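Local structure of hypothetical protein (Giardia lamblia, 3I3F) at residues L72-L85 with L130-K141. The protein is of unknown function but belongs to the YjgF-like (endoribonuclease L-PSP) family and probably acts, like its relatives, as a trimer on small molecules or RNA. Residues are numbered along the deposited sequence; the frame is centred on the assembly and turned at random. Where two conformers were deposited one is given.
Sequences LEYANSGLDYIVSL and LVEVVNVVAAQK
A classic beta bulge joins the neighbouring antiparallel strands 82-90 and 131-139 of the sheet here: Val-83 and Ser-84 both face Val-137. Val-137 O takes two N-H groups lying in its carbonyl plane, Val-83 N at 2.7 Å and, in a longer bond, Ser-84 N at 3.3 Å, while Val-137 N returns a bond to Ser-84 O. One residue earlier on strand 82-90, Ile-82 pairs with Ala-138 at a non-hydrogen-bonded position. On this face Ile-82 CG1, anti to its carbonyl carbon (chi1 -67°), touches both Val-136 CG1 and the methyl of Ala-138; Leu-72 CD2 reaches Ala-138 CB at 3.8 Å, tying the end of helix 56-74 to the sheet. That helix closes in a Schellman motif with Asn-76 at C-prime, and the turn leaving it grips the C-terminus. Ala-75 O accepts a nearly straight bond (173°) from Gln-140 NE2; the donor stands above the carbonyl plane, yet the oxygen lies close to the plane of the glutamine amide. Asn-76 O receives Lys-141 N at 2.8 Å, and Ser-77 OG, set anti to its backbone N (chi1 -172°), donates to Ala-139 O at 2.7 Å. Lys-141 then crosses Tyr-81 at about a right angle, its CG 3.9 Å from the ring centroid in a CH-pi contact over one face, offset toward the rim. From there the chain bends at chi3 past Asn-76, whose OD1 approaches CE, and a water joins NZ weakly to Ser-77 O. On the other face, water joins Ser-84 OG to Asn-135 O; Val-83 packs on Tyr-40 of the second subunit. The layout, helix on one face and subunit contacts on the other, is that of the trimeric YjgF-like alpha/beta fold.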
ATOM      1  N   LEU A  72     -16.767  -2.023   6.945  1.00 10.33           N
ATOM      2  CA  LEU A  72     -16.112  -2.237   8.233  1.00 10.53           C
ATOM      3  C   LEU A  72     -17.102  -2.666   9.316  1.00 10.78           C
ATOM      4  O   LEU A  72     -16.815  -3.579  10.086  1.00 10.71           O
ATOM      5  CB  LEU A  72     -15.340  -0.989   8.675  1.00 10.39           C
ATOM      6  CG  LEU A  72     -14.094  -0.674   7.840  1.00 10.37           C
ATOM      7  CD1 LEU A  72     -13.463   0.635   8.281  1.00 10.78           C
ATOM      8  CD2 LEU A  72     -13.084  -1.808   7.932  1.00 10.72           C
ATOM      9  N   GLU A  73     -18.266  -2.026   9.369  1.00 11.13           N
ATOM     10  CA  GLU A  73     -19.279  -2.390  10.366  1.00 11.54           C
ATOM     11  C   GLU A  73     -19.818  -3.802  10.124  1.00 11.59           C
ATOM     12  O   GLU A  73     -20.045  -4.558  11.070  1.00 11.35           O
ATOM     13  CB  GLU A  73     -20.400  -1.346  10.407  1.00 11.83           C
ATOM     14  CG  GLU A  73     -19.931  -0.032  11.036  1.00 12.96           C
ATOM     15  CD  GLU A  73     -20.985   1.060  11.058  1.00 14.66           C
ATOM     16  OE1 GLU A  73     -22.140   0.802  10.658  1.00 15.98           O
ATOM     17  OE2 GLU A  73     -20.650   2.188  11.480  1.00 16.22           O
ATOM     18  N   TYR A  74     -19.981  -4.160   8.854  1.00 11.72           N
ATOM     19  CA  TYR A  74     -20.377  -5.509   8.452  1.00 11.86           C
ATOM     20  C   TYR A  74     -19.355  -6.553   8.923  1.00 11.87           C
ATOM     21  O   TYR A  74     -19.723  -7.676   9.280  1.00 11.84           O
ATOM     22  CB  TYR A  74     -20.526  -5.546   6.927  1.00 11.95           C
ATOM     23  CG  TYR A  74     -21.127  -6.805   6.343  1.00 12.32           C
ATOM     24  CD1 TYR A  74     -22.491  -7.065   6.447  1.00 12.91           C
ATOM     25  CD2 TYR A  74     -20.336  -7.717   5.650  1.00 12.62           C
ATOM     26  CE1 TYR A  74     -23.047  -8.209   5.889  1.00 13.07           C
ATOM     27  CE2 TYR A  74     -20.881  -8.864   5.093  1.00 13.16           C
ATOM     28  CZ  TYR A  74     -22.236  -9.106   5.217  1.00 13.12           C
ATOM     29  OH  TYR A  74     -22.775 -10.244   4.663  1.00 14.16           O
ATOM     30  N   ALA A  75     -18.081  -6.162   8.944  1.00 11.66           N
ATOM     31  CA  ALA A  75     -16.980  -7.040   9.356  1.00 11.79           C
ATOM     32  C   ALA A  75     -16.616  -6.913  10.845  1.00 11.91           C
ATOM     33  O   ALA A  75     -15.506  -7.271  11.238  1.00 12.16           O
ATOM     34  CB  ALA A  75     -15.751  -6.756   8.491  1.00 11.91           C
ATOM     35  N   ASN A  76     -17.545  -6.415  11.662  1.00 11.85           N
ATOM     36  CA  ASN A  76     -17.335  -6.252  13.108  1.00 11.93           C
ATOM     37  C   ASN A  76     -16.203  -5.271  13.435  1.00 11.80           C
ATOM     38  O   ASN A  76     -15.407  -5.489  14.348  1.00 11.83           O
ATOM     39  CB  ASN A  76     -17.107  -7.615  13.785  1.00 12.01           C
ATOM     40  CG  ASN A  76     -17.405  -7.590  15.281  1.00 12.61           C
ATOM     41  OD1 ASN A  76     -18.244  -6.820  15.751  0.50 11.80           O
ATOM     42  ND2 ASN A  76     -16.717  -8.442  16.033  0.50 12.73           N
ATOM     43  N   SER A  77     -16.157  -4.183  12.671  1.00 11.48           N
ATOM     44  CA  SER A  77     -15.179  -3.117  12.852  1.00 11.35           C
ATOM     45  C   SER A  77     -15.905  -1.776  12.726  1.00 11.38           C
ATOM     46  O   SER A  77     -17.110  -1.693  12.968  1.00 11.60           O
ATOM     47  CB  SER A  77     -14.063  -3.254  11.806  1.00 11.16           C
ATOM     48  OG  SER A  77     -12.996  -2.352  12.048  1.00 11.12           O
ATOM     49  N   GLY A  78     -15.184  -0.727  12.353  1.00 11.28           N
ATOM     50  CA  GLY A  78     -15.797   0.583  12.157  1.00 11.36           C
ATOM     51  C   GLY A  78     -14.754   1.607  11.771  1.00 11.45           C
ATOM     52  O   GLY A  78     -13.559   1.322  11.824  1.00 11.44           O
ATOM     53  N   LEU A  79     -15.204   2.801  11.395  1.00 11.71           N
ATOM     54  CA  LEU A  79     -14.296   3.879  10.993  1.00 11.88           C
ATOM     55  C   LEU A  79     -13.278   4.216  12.081  1.00 12.14           C
ATOM     56  O   LEU A  79     -12.113   4.478  11.786  1.00 12.30           O
ATOM     57  CB  LEU A  79     -15.080   5.143  10.623  1.00 11.94           C
ATOM     58  CG  LEU A  79     -15.935   5.073   9.357  1.00 11.97           C
ATOM     59  CD1 LEU A  79     -16.840   6.297   9.262  1.00 12.45           C
ATOM     60  CD2 LEU A  79     -15.062   4.952   8.115  1.00 12.43           C
ATOM     61  N   ASP A  80     -13.727   4.201  13.335  1.00 12.23           N
ATOM     62  CA  ASP A  80     -12.858   4.504  14.480  1.00 12.52           C
ATOM     63  C   ASP A  80     -11.852   3.392  14.808  1.00 12.26           C
ATOM     64  O   ASP A  80     -11.008   3.567  15.687  1.00 12.50           O
ATOM     65  CB  ASP A  80     -13.688   4.867  15.726  1.00 12.80           C
ATOM     66  CG  ASP A  80     -14.705   3.803  16.101  1.00 13.82           C
ATOM     67  OD1 ASP A  80     -15.213   3.100  15.202  0.50 13.51           O
ATOM     68  OD2 ASP A  80     -15.012   3.683  17.307  0.50 14.32           O
ATOM     69  N   TYR A  81     -11.935   2.263  14.103  1.00 11.81           N
ATOM     70  CA  TYR A  81     -10.984   1.164  14.274  1.00 11.50           C
ATOM     71  C   TYR A  81      -9.971   1.060  13.129  1.00 10.96           C
ATOM     72  O   TYR A  81      -9.113   0.179  13.141  1.00 10.94           O
ATOM     73  CB  TYR A  81     -11.731  -0.161  14.438  1.00 11.74           C
ATOM     74  CG  TYR A  81     -12.479  -0.253  15.743  1.00 12.85           C
ATOM     75  CD1 TYR A  81     -11.913  -0.879  16.850  1.00 14.25           C
ATOM     76  CD2 TYR A  81     -13.744   0.304  15.878  1.00 14.35           C
ATOM     77  CE1 TYR A  81     -12.597  -0.958  18.058  1.00 15.23           C
ATOM     78  CE2 TYR A  81     -14.438   0.232  17.079  1.00 15.26           C
ATOM     79  CZ  TYR A  81     -13.858  -0.397  18.164  1.00 15.69           C
ATOM     80  OH  TYR A  81     -14.550  -0.469  19.353  1.00 17.49           O
ATOM     81  N   ILE A  82     -10.060   1.964  12.154  1.00 10.53           N
ATOM     82  CA  ILE A  82      -9.095   2.003  11.058  1.00 10.31           C
ATOM     83  C   ILE A  82      -7.726   2.408  11.597  1.00 10.20           C
ATOM     84  O   ILE A  82      -7.607   3.396  12.324  1.00 10.56           O
ATOM     85  CB  ILE A  82      -9.516   2.989   9.948  1.00 10.14           C
ATOM     86  CG1 ILE A  82     -10.783   2.497   9.248  1.00  9.83           C
ATOM     87  CG2 ILE A  82      -8.396   3.157   8.923  1.00 10.28           C
ATOM     88  CD1 ILE A  82     -11.380   3.513   8.297  1.00 10.01           C
ATOM     89  N   VAL A  83      -6.712   1.622  11.241  1.00 10.21           N
ATOM     90  CA  VAL A  83      -5.323   1.863  11.625  0.50 10.25           C
ATOM     91  C   VAL A  83      -4.606   2.674  10.547  1.00 10.23           C
ATOM     92  O   VAL A  83      -3.853   3.607  10.838  1.00 10.23           O
ATOM     93  CB  VAL A  83      -4.576   0.520  11.800  0.50 10.38           C
ATOM     94  CG1 VAL A  83      -3.091   0.746  12.060  0.50 10.41           C
ATOM     95  CG2 VAL A  83      -5.211  -0.304  12.916  0.50 10.46           C
ATOM     96  N   SER A  84      -4.842   2.298   9.291  1.00  9.90           N
ATOM     97  CA  SER A  84      -4.146   2.892   8.159  1.00  9.73           C
ATOM     98  C   SER A  84      -5.005   2.841   6.898  1.00  9.41           C
ATOM     99  O   SER A  84      -5.829   1.940   6.737  1.00  9.21           O
ATOM    100  CB  SER A  84      -2.829   2.146   7.925  1.00  9.78           C
ATOM    101  OG  SER A  84      -2.068   2.734   6.885  1.00 10.22           O
ATOM    102  N   LEU A  85      -4.817   3.826   6.023  1.00  9.22           N
ATOM    103  CA  LEU A  85      -5.425   3.822   4.693  1.00  9.26           C
ATOM    104  C   LEU A  85      -4.566   4.640   3.734  1.00  9.23           C
ATOM    105  O   LEU A  85      -3.718   5.422   4.166  1.00  9.20           O
ATOM    106  CB  LEU A  85      -6.867   4.348   4.736  1.00  9.34           C
ATOM    107  CG  LEU A  85      -7.134   5.782   5.204  1.00  9.64           C
ATOM    108  CD1 LEU A  85      -6.789   6.792   4.122  1.00 10.43           C
ATOM    109  CD2 LEU A  85      -8.591   5.931   5.613  1.00 10.71           C
ATOM    110  N   LEU A 130     -12.530   9.922  -9.571  1.00 12.55           N
ATOM    111  CA  LEU A 130     -11.806  11.111  -9.114  1.00 12.19           C
ATOM    112  C   LEU A 130     -11.018  10.844  -7.834  1.00 11.86           C
ATOM    113  O   LEU A 130     -10.066  11.562  -7.527  1.00 11.50           O
ATOM    114  CB  LEU A 130     -12.785  12.264  -8.881  1.00 12.28           C
ATOM    115  CG  LEU A 130     -13.622  12.668 -10.100  1.00 12.59           C
ATOM    116  CD1 LEU A 130     -14.660  13.709  -9.711  1.00 13.12           C
ATOM    117  CD2 LEU A 130     -12.734  13.187 -11.222  1.00 13.11           C
ATOM    118  N   VAL A 131     -11.432   9.820  -7.090  1.00 11.61           N
ATOM    119  CA  VAL A 131     -10.787   9.440  -5.842  1.00 11.60           C
ATOM    120  C   VAL A 131     -10.933   7.936  -5.636  1.00 11.33           C
ATOM    121  O   VAL A 131     -11.924   7.330  -6.054  1.00 11.02           O
ATOM    122  CB  VAL A 131     -11.402  10.197  -4.634  1.00 11.58           C
ATOM    123  CG1 VAL A 131     -12.910   9.975  -4.564  1.00 11.87           C
ATOM    124  CG2 VAL A 131     -10.734   9.776  -3.328  1.00 12.53           C
ATOM    125  N   GLU A 132      -9.929   7.338  -5.009  1.00 11.15           N
ATOM    126  CA  GLU A 132      -9.987   5.936  -4.625  1.00 11.35           C
ATOM    127  C   GLU A 132      -9.236   5.763  -3.316  1.00 11.04           C
ATOM    128  O   GLU A 132      -8.134   6.289  -3.156  1.00 11.49           O
ATOM    129  CB  GLU A 132      -9.377   5.050  -5.709  1.00 11.51           C
ATOM    130  CG  GLU A 132      -9.507   3.559  -5.416  1.00 12.59           C
ATOM    131  CD  GLU A 132      -9.130   2.673  -6.584  1.00 14.13           C
ATOM    132  OE1 GLU A 132      -8.898   3.193  -7.699  1.00 15.20           O
ATOM    133  OE2 GLU A 132      -9.073   1.440  -6.382  1.00 15.40           O
ATOM    134  N   VAL A 133      -9.846   5.047  -2.379  1.00 10.51           N
ATOM    135  CA  VAL A 133      -9.231   4.787  -1.083  1.00 10.41           C
ATOM    136  C   VAL A 133      -8.893   3.305  -1.006  1.00 10.17           C
ATOM    137  O   VAL A 133      -9.763   2.449  -1.189  1.00 10.13           O
ATOM    138  CB  VAL A 133     -10.154   5.209   0.074  1.00 10.36           C
ATOM    139  CG1 VAL A 133      -9.530   4.855   1.416  1.00 10.59           C
ATOM    140  CG2 VAL A 133     -10.436   6.703  -0.007  1.00 11.11           C
ATOM    141  N   VAL A 134      -7.620   3.012  -0.753  1.00  9.94           N
ATOM    142  CA  VAL A 134      -7.106   1.649  -0.815  1.00 10.03           C
ATOM    143  C   VAL A 134      -6.311   1.312   0.441  1.00  9.99           C
ATOM    144  O   VAL A 134      -5.998   2.192   1.245  1.00  9.94           O
ATOM    145  CB  VAL A 134      -6.214   1.442  -2.066  1.00  9.97           C
ATOM    146  CG1 VAL A 134      -6.959   1.854  -3.334  1.00 10.07           C
ATOM    147  CG2 VAL A 134      -4.909   2.214  -1.942  1.00 10.52           C
ATOM    148  N   ASN A 135      -6.001   0.029   0.603  1.00 10.07           N
ATOM    149  CA  ASN A 135      -5.216  -0.454   1.739  1.00 10.25           C
ATOM    150  C   ASN A 135      -5.779  -0.024   3.096  1.00 10.17           C
ATOM    151  O   ASN A 135      -5.025   0.287   4.020  1.00 10.49           O
ATOM    152  CB  ASN A 135      -3.749  -0.029   1.596  1.00 10.38           C
ATOM    153  CG  ASN A 135      -3.072  -0.682   0.410  1.00 10.61           C
ATOM    154  OD1 ASN A 135      -3.312  -1.851   0.117  1.00 12.17           O
ATOM    155  ND2 ASN A 135      -2.224   0.069  -0.281  1.00 11.07           N
ATOM    156  N   VAL A 136      -7.105  -0.017   3.214  1.00  9.96           N
ATOM    157  CA  VAL A 136      -7.739   0.218   4.504  1.00  9.99           C
ATOM    158  C   VAL A 136      -7.480  -1.003   5.372  1.00 10.16           C
ATOM    159  O   VAL A 136      -7.825  -2.123   4.992  1.00 10.13           O
ATOM    160  CB  VAL A 136      -9.255   0.451   4.379  1.00  9.87           C
ATOM    161  CG1 VAL A 136      -9.908   0.492   5.760  1.00 10.16           C
ATOM    162  CG2 VAL A 136      -9.529   1.737   3.621  1.00 10.20           C
ATOM    163  N   VAL A 137      -6.841  -0.773   6.515  1.00 10.27           N
ATOM    164  CA  VAL A 137      -6.556  -1.811   7.497  1.00 10.57           C
ATOM    165  C   VAL A 137      -7.171  -1.365   8.818  1.00 10.51           C
ATOM    166  O   VAL A 137      -6.932  -0.243   9.271  1.00 10.43           O
ATOM    167  CB  VAL A 137      -5.036  -2.014   7.669  1.00 10.79           C
ATOM    168  CG1 VAL A 137      -4.746  -3.133   8.670  1.00 11.26           C
ATOM    169  CG2 VAL A 137      -4.386  -2.316   6.321  1.00 11.50           C
ATOM    170  N   ALA A 138      -7.972  -2.237   9.424  1.00 10.52           N
ATOM    171  CA  ALA A 138      -8.696  -1.906  10.649  1.00 10.73           C
ATOM    172  C   ALA A 138      -8.704  -3.081  11.616  1.00 11.19           C
ATOM    173  O   ALA A 138      -8.610  -4.234  11.205  1.00 11.33           O
ATOM    174  CB  ALA A 138     -10.123  -1.500  10.315  1.00 10.65           C
ATOM    175  N   ALA A 139      -8.809  -2.772  12.905  1.00 11.69           N
ATOM    176  CA  ALA A 139      -8.961  -3.789  13.939  1.00 12.28           C
ATOM    177  C   ALA A 139     -10.435  -4.142  14.100  1.00 12.91           C
ATOM    178  O   ALA A 139     -11.308  -3.298  13.903  1.00 12.76           O
ATOM    179  CB  ALA A 139      -8.396  -3.286  15.260  1.00 12.36           C
ATOM    180  N   GLN A 140     -10.712  -5.393  14.453  1.00 13.94           N
ATOM    181  CA  GLN A 140     -12.070  -5.797  14.815  1.00 14.86           C
ATOM    182  C   GLN A 140     -12.376  -5.380  16.251  1.00 15.66           C
ATOM    183  O   GLN A 140     -11.465  -5.157  17.053  1.00 15.98           O
ATOM    184  CB  GLN A 140     -12.257  -7.307  14.661  1.00 14.93           C
ATOM    185  CG  GLN A 140     -12.486  -7.758  13.231  1.00 15.25           C
ATOM    186  CD  GLN A 140     -12.933  -9.205  13.144  1.00 15.56           C
ATOM    187  OE1 GLN A 140     -12.317 -10.092  13.735  1.00 16.20           O
ATOM    188  NE2 GLN A 140     -14.005  -9.451  12.402  1.00 15.34           N
ATOM    189  N   LYS A 141     -13.665  -5.278  16.561  1.00 16.53           N
ATOM    190  CA  LYS A 141     -14.127  -4.958  17.912  1.00 17.22           C
ATOM    191  C   LYS A 141     -14.042  -6.183  18.819  1.00 17.37           C
ATOM    192  O   LYS A 141     -13.896  -7.314  18.355  0.50 17.44           O
ATOM    193  CB  LYS A 141     -15.568  -4.451  17.875  1.00 17.46           C
ATOM    194  CG  LYS A 141     -15.750  -3.201  17.037  1.00 18.42           C
ATOM    195  CD  LYS A 141     -17.144  -2.608  17.182  0.50 19.07           C
ATOM    196  CE  LYS A 141     -18.199  -3.479  16.524  1.00 19.95           C
ATOM    197  NZ  LYS A 141     -19.520  -2.795  16.442  0.50 20.07           N
ATOM    198  OXT LYS A 141     -14.123  -6.067  20.042  0.50 17.55           O
TER
HETATM  199  O   HOH W   1     -19.545  -3.604  13.575  0.50 16.11           O
HETATM  200  O   HOH W   2     -20.845  -3.542  13.459  0.50 16.20           O
HETATM  201  O   HOH W   3     -14.073 -10.500  16.054  1.00 32.14           O
HETATM  202  O   HOH W   4     -18.657  -0.102  14.725  1.00 33.04           O
HETATM  203  O   HOH W   5      -2.630   1.243   4.731  1.00 17.53           O